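Long-range contacts in glutathione S-transferase (Burkholderia glumae, PDB 4ISD), which binds glutathione and, as its family suggests, probably catalyses attack of the glutathione sulfur on electrophilic substrates: residues A[60-65]-A[75-80]; A[6-11]-A[31-36]; A[109-114]-A[171-176]. All coordinates share one frame; numbering follows the deposited sequence.

Contact 1 (A[60-65]-A[75-80]); sequences RVPTLQ and SAIAEY. With GSH (glutathione), chain F.
Leu64 and Ile77 mark the closest backbone approach, their CA atoms 6.9 Å apart where strand 63-65 passes helix 75-80, the short axes 9.1 Å apart and inclined by 33°. Ile77 is the helix's main apolar projection toward the strand. Its CG1 branch lies anti to its own carbonyl carbon (chi1 -64°) and continues extended, which carries Ile77 CD1 to 3.8 Å from Leu64 CB and 4.2 Å from Pro62 CG. The shorter branch, Ile77 CG2, rests against Leu64 CD2. That leucine methyl also meets Tyr80: Leu64 CD2 sits 3.9 Å from Tyr80 CD2, at the edge of the ring and near its plane, the two side chains crossing at about a right angle. Branched aliphatic residues suit this buried layer because their separate methyls can touch several neighbours at once, while the flat tyrosine fills the flank and meets His66 edge-to-face.

The chain before the strand does a different job. Pro62 follows a cis peptide bond, and Val61 turns its backbone to the cysteinyl part of glutathione. Val61 N donates to GSH O2 at 3.0 Å, and GSH N2 donates to Val61 O at 2.8 Å with an N-H...O angle of 163°. Arg60 lays one face of its guanidinium over GSH CB1, while its NH1 forms a salt bridge with Glu73.

The main-chain N-H and C=O of Val61 thus recognise the peptide backbone of the ligand, as at the cis-proline loop of other thioredoxin-fold proteins, while apolar contacts behind Pro62 join the ligand-binding loop to the helix.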
loop_
_atom_site.group_PDB
_atom_site.type_symbol
_atom_site.label_atom_id
_atom_site.label_comp_id
_atom_site.label_asym_id
_atom_site.label_seq_id
_atom_site.Cartn_x
_atom_site.Cartn_y
_atom_site.Cartn_z
ATOM N N ARG A 60 -8.176 -3.774 11.413
ATOM C CA ARG A 60 -7.448 -4.947 10.979
ATOM C C ARG A 60 -6.113 -5.047 11.726
ATOM O O ARG A 60 -5.580 -4.045 12.224
ATOM C CB ARG A 60 -7.237 -4.903 9.470
ATOM C CG ARG A 60 -8.543 -4.778 8.691
ATOM C CD ARG A 60 -8.361 -5.171 7.234
ATOM N NE ARG A 60 -7.424 -4.285 6.549
ATOM C CZ ARG A 60 -7.213 -4.314 5.239
ATOM N NH1 ARG A 60 -6.351 -3.468 4.671
ATOM N NH2 ARG A 60 -7.880 -5.189 4.496
ATOM N N VAL A 61 -5.597 -6.266 11.845
ATOM C CA VAL A 61 -4.264 -6.467 12.388
ATOM C C VAL A 61 -3.329 -6.550 11.189
ATOM O O VAL A 61 -3.744 -6.985 10.115
ATOM C CB VAL A 61 -4.178 -7.759 13.230
ATOM C CG1 VAL A 61 -4.943 -7.608 14.545
ATOM C CG2 VAL A 61 -4.706 -8.953 12.438
ATOM N N PRO A 62 -2.070 -6.110 11.345
ATOM C CA PRO A 62 -1.435 -5.519 12.529
ATOM C C PRO A 62 -1.769 -4.040 12.774
ATOM O O PRO A 62 -2.176 -3.301 11.872
ATOM C CB PRO A 62 0.050 -5.628 12.189
ATOM C CG PRO A 62 0.051 -5.418 10.692
ATOM C CD PRO A 62 -1.113 -6.245 10.233
ATOM N N THR A 63 -1.581 -3.624 14.020
ATOM C CA THR A 63 -1.575 -2.220 14.386
ATOM C C THR A 63 -0.373 -1.981 15.296
ATOM O O THR A 63 -0.085 -2.792 16.179
ATOM C CB THR A 63 -2.846 -1.845 15.142
ATOM O OG1 THR A 63 -3.981 -2.017 14.281
ATOM C CG2 THR A 63 -2.771 -0.400 15.631
ATOM N N LEU A 64 0.335 -0.877 15.078
ATOM C CA LEU A 64 1.495 -0.541 15.903
ATOM C C LEU A 64 1.163 0.603 16.862
ATOM O O LEU A 64 0.575 1.601 16.466
ATOM C CB LEU A 64 2.688 -0.159 15.019
ATOM C CG LEU A 64 3.966 0.344 15.699
ATOM C CD1 LEU A 64 4.836 -0.811 16.196
ATOM C CD2 LEU A 64 4.756 1.263 14.767
ATOM N N GLN A 65 1.521 0.439 18.129
ATOM C CA GLN A 65 1.506 1.551 19.062
ATOM C C GLN A 65 2.931 1.956 19.414
ATOM O O GLN A 65 3.664 1.206 20.073
ATOM C CB GLN A 65 0.736 1.219 20.333
ATOM C CG GLN A 65 0.824 2.342 21.344
ATOM C CD GLN A 65 -0.361 2.393 22.284
ATOM O OE1 GLN A 65 -1.092 1.411 22.440
ATOM N NE2 GLN A 65 -0.557 3.544 22.920
ATOM N N SER A 75 2.613 -2.138 5.741
ATOM C CA SER A 75 3.564 -1.395 4.917
ATOM C C SER A 75 3.812 0.009 5.501
ATOM O O SER A 75 4.957 0.455 5.581
ATOM C CB SER A 75 3.127 -1.332 3.439
ATOM O OG SER A 75 2.033 -0.446 3.215
ATOM N N ALA A 76 2.747 0.691 5.922
ATOM C CA ALA A 76 2.875 2.009 6.542
ATOM C C ALA A 76 3.696 1.937 7.833
ATOM O O ALA A 76 4.470 2.857 8.166
ATOM C CB ALA A 76 1.497 2.603 6.820
ATOM N N ILE A 77 3.514 0.836 8.559
ATOM C CA ILE A 77 4.338 0.550 9.721
ATOM C C ILE A 77 5.824 0.427 9.347
ATOM O O ILE A 77 6.684 1.032 10.001
ATOM C CB ILE A 77 3.864 -0.728 10.444
ATOM C CG1 ILE A 77 2.452 -0.516 11.002
ATOM C CG2 ILE A 77 4.854 -1.119 11.549
ATOM C CD1 ILE A 77 1.834 -1.752 11.653
ATOM N N ALA A 78 6.124 -0.347 8.301
ATOM C CA ALA A 78 7.509 -0.504 7.851
ATOM C C ALA A 78 8.151 0.835 7.476
ATOM O O ALA A 78 9.304 1.097 7.839
ATOM C CB ALA A 78 7.591 -1.472 6.688
ATOM N N GLU A 79 7.400 1.677 6.767
ATOM C CA GLU A 79 7.884 2.984 6.311
ATOM C C GLU A 79 8.167 3.894 7.492
ATOM O O GLU A 79 9.107 4.701 7.482
ATOM C CB GLU A 79 6.820 3.651 5.437
ATOM C CG GLU A 79 6.477 2.891 4.176
ATOM C CD GLU A 79 7.425 3.206 3.046
ATOM O OE1 GLU A 79 8.282 4.112 3.207
ATOM O OE2 GLU A 79 7.311 2.544 1.996
ATOM N N TYR A 80 7.325 3.763 8.509
ATOM C CA TYR A 80 7.383 4.632 9.673
ATOM C C TYR A 80 8.505 4.233 10.624
ATOM O O TYR A 80 9.223 5.099 11.145
ATOM C CB TYR A 80 6.033 4.612 10.394
ATOM C CG TYR A 80 6.053 5.260 11.753
ATOM C CD1 TYR A 80 6.038 6.645 11.882
ATOM C CD2 TYR A 80 6.081 4.485 12.915
ATOM C CE1 TYR A 80 6.054 7.245 13.133
ATOM C CE2 TYR A 80 6.087 5.074 14.162
ATOM C CZ TYR A 80 6.081 6.450 14.265
ATOM O OH TYR A 80 6.101 7.037 15.505
HETATM N N1 GSH F . -2.984 -4.118 3.825
HETATM C CA1 GSH F . -3.166 -4.562 5.190
HETATM C C1 GSH F . -1.879 -4.597 5.969
HETATM O O11 GSH F . -0.762 -4.777 5.403
HETATM O O12 GSH F . -1.930 -4.420 7.217
HETATM C CB1 GSH F . -3.922 -5.862 5.285
HETATM C CG1 GSH F . -4.229 -6.149 6.763
HETATM C CD1 GSH F . -5.175 -7.361 6.864
HETATM O OE1 GSH F . -5.715 -7.803 5.857
HETATM N N2 GSH F . -5.417 -7.991 8.164
HETATM C CA2 GSH F . -6.290 -9.134 8.313
HETATM C C2 GSH F . -7.471 -8.778 9.163
HETATM O O2 GSH F . -7.371 -7.982 10.078
HETATM C CB2 GSH F . -5.574 -10.267 8.990
HETATM S SG2 GSH F . -5.679 -11.706 7.954
HETATM N N3 GSH F . -8.758 -9.383 8.919
HETATM C CA3 GSH F . -9.861 -8.991 9.773
HETATM C C3 GSH F . -10.811 -8.186 8.933
HETATM O O31 GSH F . -10.395 -7.625 7.879
HETATM O O32 GSH F . -12.024 -8.084 9.278
#

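Contact 2 (A[6-11]-A[31-36]); sequences KPITLY and KGLDFE
Parallel pairing of Thr9 with Glu36 closes a beta-alpha-beta crossover, in which strand 8-13 leads through helix 19-31 to strand 36-40. Glu36 uses both its backbone groups on the residues flanking Thr9: its N donates to Ile8 O at 3.0 Å, and its O accepts from Leu10 N at 2.9 Å. Thr9 and Glu36 share one face of the sheet, where the glutamate bends at chi2 and leads its carboxylate away from the strand, as befits an exposed charged residue on an edge strand of the sheet.

The apolar contacts are carried by Ile8, Leu10, Leu33 and Phe35. Ile8 CG2 packs 3.6 Å from Phe35 CB, and Ile8 CD1 lies 4.2 Å from Leu33 CD1. Phe35 holds CG between its backbone N and carbonyl carbon (chi1 67°), which sets its ring alongside Leu10, the two side chains pointing the same way with Phe35 CE2 4.0 Å from Leu10 CD2. Both also touch helix 19-31, Leu10 at Ala24 and Phe35 at Leu28, and the Phe35 ring meets Phe25 edge-to-face. Large hydrophobic residues suit this interface between sheet and helix.

Gly32 ends the helix in a Schellman motif, its positive phi being easy for glycine, and so turns the chain back toward the strand. Such a beta-alpha-beta unit forms the N-terminal half of the thioredoxin-like domain of glutathione transferases.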
loop_
_atom_site.group_PDB
_atom_site.type_symbol
_atom_site.label_atom_id
_atom_site.label_comp_id
_atom_site.label_asym_id
_atom_site.label_seq_id
_atom_site.Cartn_x
_atom_site.Cartn_y
_atom_site.Cartn_z
ATOM N N LYS A 6 11.308 4.638 23.081
ATOM C CA LYS A 6 9.882 4.729 23.371
ATOM C C LYS A 6 9.305 3.319 23.413
ATOM O O LYS A 6 9.734 2.443 22.654
ATOM C CB LYS A 6 9.150 5.548 22.300
ATOM C CG LYS A 6 9.806 6.868 21.924
ATOM C CD LYS A 6 9.807 7.836 23.092
ATOM C CE LYS A 6 10.447 9.162 22.728
ATOM N NZ LYS A 6 10.524 10.042 23.921
ATOM N N PRO A 7 8.341 3.088 24.318
ATOM C CA PRO A 7 7.640 1.802 24.398
ATOM C C PRO A 7 6.941 1.460 23.089
ATOM O O PRO A 7 6.461 2.357 22.400
ATOM C CB PRO A 7 6.611 2.029 25.510
ATOM C CG PRO A 7 6.564 3.519 25.708
ATOM C CD PRO A 7 7.927 4.006 25.387
ATOM N N ILE A 8 6.904 0.179 22.741
ATOM C CA ILE A 8 6.313 -0.259 21.483
ATOM C C ILE A 8 5.409 -1.469 21.728
ATOM O O ILE A 8 5.769 -2.386 22.464
ATOM C CB ILE A 8 7.407 -0.580 20.422
ATOM C CG1 ILE A 8 8.209 0.683 20.072
ATOM C CG2 ILE A 8 6.799 -1.182 19.165
ATOM C CD1 ILE A 8 9.376 0.454 19.107
ATOM N N THR A 9 4.216 -1.448 21.137
ATOM C CA THR A 9 3.297 -2.577 21.239
ATOM C C THR A 9 2.845 -2.994 19.851
ATOM O O THR A 9 2.682 -2.159 18.960
ATOM C CB THR A 9 2.054 -2.242 22.086
ATOM O OG1 THR A 9 2.455 -1.826 23.399
ATOM C CG2 THR A 9 1.152 -3.461 22.208
ATOM N N LEU A 10 2.656 -4.292 19.658
ATOM C CA LEU A 10 2.187 -4.794 18.374
ATOM C C LEU A 10 0.923 -5.623 18.584
ATOM O O LEU A 10 0.872 -6.503 19.452
ATOM C CB LEU A 10 3.296 -5.594 17.675
ATOM C CG LEU A 10 3.068 -6.088 16.248
ATOM C CD1 LEU A 10 3.205 -4.957 15.246
ATOM C CD2 LEU A 10 4.031 -7.226 15.911
ATOM N N TYR A 11 -0.105 -5.293 17.812
ATOM C CA TYR A 11 -1.387 -5.986 17.835
ATOM C C TYR A 11 -1.388 -6.950 16.663
ATOM O O TYR A 11 -1.136 -6.556 15.519
ATOM C CB TYR A 11 -2.565 -4.980 17.722
ATOM C CG TYR A 11 -2.698 -4.084 18.941
ATOM C CD1 TYR A 11 -1.903 -2.942 19.080
ATOM C CD2 TYR A 11 -3.588 -4.396 19.968
ATOM C CE1 TYR A 11 -1.986 -2.136 20.205
ATOM C CE2 TYR A 11 -3.683 -3.593 21.097
ATOM C CZ TYR A 11 -2.879 -2.460 21.211
ATOM O OH TYR A 11 -2.959 -1.650 22.334
ATOM N N LYS A 31 15.441 -4.655 13.257
ATOM C CA LYS A 31 16.031 -3.424 13.763
ATOM C C LYS A 31 16.519 -3.557 15.195
ATOM O O LYS A 31 17.198 -2.648 15.704
ATOM C CB LYS A 31 15.019 -2.284 13.701
ATOM C CG LYS A 31 14.459 -1.996 12.322
ATOM C CD LYS A 31 13.759 -0.656 12.335
ATOM C CE LYS A 31 14.259 0.260 11.238
ATOM N NZ LYS A 31 13.484 0.117 9.977
ATOM N N GLY A 32 16.162 -4.673 15.843
ATOM C CA GLY A 32 16.589 -4.968 17.209
ATOM C C GLY A 32 15.838 -4.192 18.286
ATOM O O GLY A 32 16.376 -3.919 19.354
ATOM N N LEU A 33 14.587 -3.842 18.009
ATOM C CA LEU A 33 13.772 -3.030 18.922
ATOM C C LEU A 33 13.006 -3.865 19.971
ATOM O O LEU A 33 12.592 -4.999 19.698
ATOM C CB LEU A 33 12.780 -2.157 18.123
ATOM C CG LEU A 33 13.337 -1.003 17.276
ATOM C CD1 LEU A 33 12.330 -0.527 16.222
ATOM C CD2 LEU A 33 13.772 0.170 18.153
ATOM N N ASP A 34 12.810 -3.302 21.164
ATOM C CA ASP A 34 11.979 -3.961 22.167
ATOM C C ASP A 34 10.495 -3.686 21.875
ATOM O O ASP A 34 10.137 -2.570 21.467
ATOM C CB ASP A 34 12.347 -3.499 23.577
ATOM C CG ASP A 34 13.533 -4.260 24.170
ATOM O OD1 ASP A 34 13.903 -5.354 23.666
ATOM O OD2 ASP A 34 14.083 -3.764 25.179
ATOM N N PHE A 35 9.647 -4.705 22.053
ATOM C CA PHE A 35 8.192 -4.536 21.957
ATOM C C PHE A 35 7.380 -5.621 22.668
ATOM O O PHE A 35 7.796 -6.767 22.766
ATOM C CB PHE A 35 7.723 -4.393 20.506
ATOM C CG PHE A 35 7.906 -5.634 19.655
ATOM C CD1 PHE A 35 9.131 -5.911 19.065
ATOM C CD2 PHE A 35 6.838 -6.483 19.388
ATOM C CE1 PHE A 35 9.295 -7.027 18.251
ATOM C CE2 PHE A 35 6.998 -7.601 18.569
ATOM C CZ PHE A 35 8.225 -7.869 18.002
ATOM N N GLU A 36 6.216 -5.234 23.176
ATOM C CA GLU A 36 5.261 -6.174 23.737
ATOM C C GLU A 36 4.345 -6.622 22.613
ATOM O O GLU A 36 4.132 -5.880 21.651
ATOM C CB GLU A 36 4.421 -5.483 24.811
ATOM C CG GLU A 36 3.677 -6.438 25.722
ATOM C CD GLU A 36 4.624 -7.280 26.556
ATOM O OE1 GLU A 36 5.690 -6.754 26.951
ATOM O OE2 GLU A 36 4.309 -8.463 26.809
#

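Contact 3 (A[109-114]-A[171-176]); sequences AWIRSD and TDFALM
Ile111 and Asp172 meet where helix 109-113 and helix 171-176 cross at 35°, their short axes 10.2 Å apart. The tightly packed part centres on Ile111, whose side chain starts out toward the partner helix. Its CD1 nestles against the backbone at the Asp172-Phe173 junction, 3.6 Å from Phe173 N, and approaches the phenylalanine ring at Phe173 CD1, 4.2 Å away. A slim, branched isoleucine suits this place because one methyl can press on the helix backbone while the other serves a second neighbour.

Beside this apolar centre lies a buried ion pair. The Arg112 chain is extended from CG to NE and reaches along to Asp172, where its end-on nitrogens converge on a single oxygen: NH1 and NH2 each donate to Asp172 OD2 at 2.9 Å. That oxygen lies in the guanidinium plane, yet both donors approach it from above the same face of the carboxylate, the two planes being 61° apart. Asp172 OD2 also accepts from Gln108 NE2, and its OD1 bonds to Ser23 OG.

The looser side is at Met176, which is partly exposed. Its chain bends at chi2 and chi3, and a single methyl makes the contact, Met176 CE lying 3.6 Å from Ile111 CG2 as the side chains slide past each other in opposite directions. A flexible thioether adapts readily to such a margin. Within the first segment, Asp114 OD2 accepts a hydrogen bond from Trp110 NE1 at 2.7 Å.

Arg112 NE binds a carboxylate oxygen of glutathione's gamma-glutamyl end, and NH2 also reaches Ser74 OG. Asp172, with Ser74 and the Gln108 carbonyl, thus probably helps to hold the guanidinium in place and to balance part of its charge inside the protein.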
loop_
_atom_site.group_PDB
_atom_site.type_symbol
_atom_site.label_atom_id
_atom_site.label_comp_id
_atom_site.label_asym_id
_atom_site.label_seq_id
_atom_site.Cartn_x
_atom_site.Cartn_y
_atom_site.Cartn_z
ATOM N N ALA A 109 2.899 -3.095 -2.199
ATOM C CA ALA A 109 1.540 -2.673 -2.536
ATOM C C ALA A 109 0.864 -3.693 -3.439
ATOM O O ALA A 109 -0.342 -3.960 -3.323
ATOM C CB ALA A 109 1.559 -1.301 -3.218
ATOM N N TRP A 110 1.641 -4.244 -4.364
ATOM C CA TRP A 110 1.089 -5.189 -5.312
ATOM C C TRP A 110 0.576 -6.385 -4.539
ATOM O O TRP A 110 -0.585 -6.783 -4.684
ATOM C CB TRP A 110 2.145 -5.629 -6.317
ATOM C CG TRP A 110 1.577 -6.431 -7.446
ATOM C CD1 TRP A 110 0.294 -6.389 -7.932
ATOM C CD2 TRP A 110 2.267 -7.419 -8.220
ATOM N NE1 TRP A 110 0.153 -7.284 -8.970
ATOM C CE2 TRP A 110 1.351 -7.923 -9.165
ATOM C CE3 TRP A 110 3.572 -7.903 -8.218
ATOM C CZ2 TRP A 110 1.709 -8.903 -10.093
ATOM C CZ3 TRP A 110 3.918 -8.868 -9.135
ATOM C CH2 TRP A 110 2.991 -9.362 -10.062
ATOM N N ILE A 111 1.451 -6.935 -3.699
ATOM C CA ILE A 111 1.114 -8.083 -2.869
ATOM C C ILE A 111 -0.167 -7.826 -2.081
ATOM O O ILE A 111 -1.089 -8.641 -2.075
ATOM C CB ILE A 111 2.276 -8.410 -1.920
ATOM C CG1 ILE A 111 3.409 -9.061 -2.715
ATOM C CG2 ILE A 111 1.809 -9.305 -0.788
ATOM C CD1 ILE A 111 4.699 -9.157 -1.964
ATOM N N ARG A 112 -0.243 -6.656 -1.464
ATOM C CA ARG A 112 -1.359 -6.332 -0.605
ATOM C C ARG A 112 -2.662 -6.002 -1.344
ATOM O O ARG A 112 -3.712 -5.892 -0.699
ATOM C CB ARG A 112 -0.967 -5.151 0.277
ATOM C CG ARG A 112 0.016 -5.493 1.377
ATOM C CD ARG A 112 0.647 -4.259 1.990
ATOM N NE ARG A 112 1.501 -4.616 3.115
ATOM C CZ ARG A 112 2.692 -5.211 3.003
ATOM N NH1 ARG A 112 3.187 -5.524 1.798
ATOM N NH2 ARG A 112 3.390 -5.501 4.103
ATOM N N SER A 113 -2.617 -5.829 -2.671
ATOM C CA SER A 113 -3.811 -5.367 -3.403
ATOM C C SER A 113 -4.187 -6.188 -4.645
ATOM O O SER A 113 -5.093 -5.812 -5.393
ATOM C CB SER A 113 -3.645 -3.907 -3.821
ATOM O OG SER A 113 -2.592 -3.780 -4.765
ATOM N N ASP A 114 -3.470 -7.276 -4.889
ATOM C CA ASP A 114 -3.791 -8.161 -5.998
ATOM C C ASP A 114 -3.860 -9.576 -5.441
ATOM O O ASP A 114 -3.750 -9.770 -4.222
ATOM C CB ASP A 114 -2.706 -8.074 -7.073
ATOM C CG ASP A 114 -3.267 -8.109 -8.486
ATOM O OD1 ASP A 114 -4.471 -8.402 -8.660
ATOM O OD2 ASP A 114 -2.492 -7.843 -9.430
ATOM N N THR A 171 10.335 -10.724 2.630
ATOM C CA THR A 171 9.487 -11.504 3.533
ATOM C C THR A 171 8.076 -11.566 2.961
ATOM O O THR A 171 7.456 -12.631 2.910
ATOM C CB THR A 171 9.379 -10.859 4.921
ATOM O OG1 THR A 171 10.683 -10.503 5.390
ATOM C CG2 THR A 171 8.731 -11.822 5.906
ATOM N N ASP A 172 7.580 -10.408 2.528
ATOM C CA ASP A 172 6.231 -10.305 1.995
ATOM C C ASP A 172 6.069 -11.167 0.763
ATOM O O ASP A 172 5.067 -11.876 0.616
ATOM C CB ASP A 172 5.917 -8.851 1.649
ATOM C CG ASP A 172 5.667 -8.014 2.874
ATOM O OD1 ASP A 172 5.522 -8.616 3.973
ATOM O OD2 ASP A 172 5.605 -6.769 2.731
ATOM N N PHE A 173 7.067 -11.095 -0.119
ATOM C CA PHE A 173 7.071 -11.869 -1.353
ATOM C C PHE A 173 7.087 -13.365 -1.040
ATOM O O PHE A 173 6.300 -14.138 -1.604
ATOM C CB PHE A 173 8.289 -11.514 -2.205
ATOM C CG PHE A 173 8.138 -11.874 -3.648
ATOM C CD1 PHE A 173 6.878 -11.974 -4.219
ATOM C CD2 PHE A 173 9.251 -12.103 -4.439
ATOM C CE1 PHE A 173 6.725 -12.291 -5.549
ATOM C CE2 PHE A 173 9.109 -12.434 -5.770
ATOM C CZ PHE A 173 7.840 -12.528 -6.329
ATOM N N ALA A 174 7.978 -13.758 -0.128
ATOM C CA ALA A 174 8.161 -15.161 0.211
ATOM C C ALA A 174 6.881 -15.745 0.778
ATOM O O ALA A 174 6.468 -16.844 0.378
ATOM C CB ALA A 174 9.301 -15.333 1.181
ATOM N N LEU A 175 6.243 -15.011 1.689
ATOM C CA LEU A 175 4.926 -15.427 2.191
ATOM C C LEU A 175 3.934 -15.630 1.057
ATOM O O LEU A 175 3.284 -16.673 0.985
ATOM C CB LEU A 175 4.365 -14.438 3.214
ATOM C CG LEU A 175 5.333 -14.259 4.384
ATOM C CD1 LEU A 175 4.734 -13.439 5.525
ATOM C CD2 LEU A 175 5.802 -15.617 4.862
ATOM N N MET A 176 3.840 -14.646 0.159
ATOM C CA MET A 176 2.872 -14.713 -0.945
ATOM C C MET A 176 3.183 -15.869 -1.874
ATOM O O MET A 176 2.269 -16.570 -2.310
ATOM C CB MET A 176 2.836 -13.398 -1.728
ATOM C CG MET A 176 1.815 -13.342 -2.875
ATOM S SD MET A 176 0.045 -13.348 -2.425
ATOM C CE MET A 176 0.048 -12.450 -0.878
#

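From the N terminus, contact 2 comes first and closes the loop that runs from strand 8-13 through helix 19-31. Contact 1 follows, closing a shorter loop through the hairpin of strands 63-66 and 69-72, and contact 3 closes a longer loop, through helix 139-154, between two helices of the C-terminal domain far apart in sequence. The three are in series, with neither nesting nor crossing. Contacts 1 and 2 share one sheet, strands 63-66 and 8-13 being antiparallel neighbours, with Leu64 packed on Ile8. Contact 1 touches contact 3 through Ser75 and Arg112, across the boundary between domains, and both border the second subunit and glutathione. Contacts 2 and 3 stay about 11 Å apart at their nearest atoms.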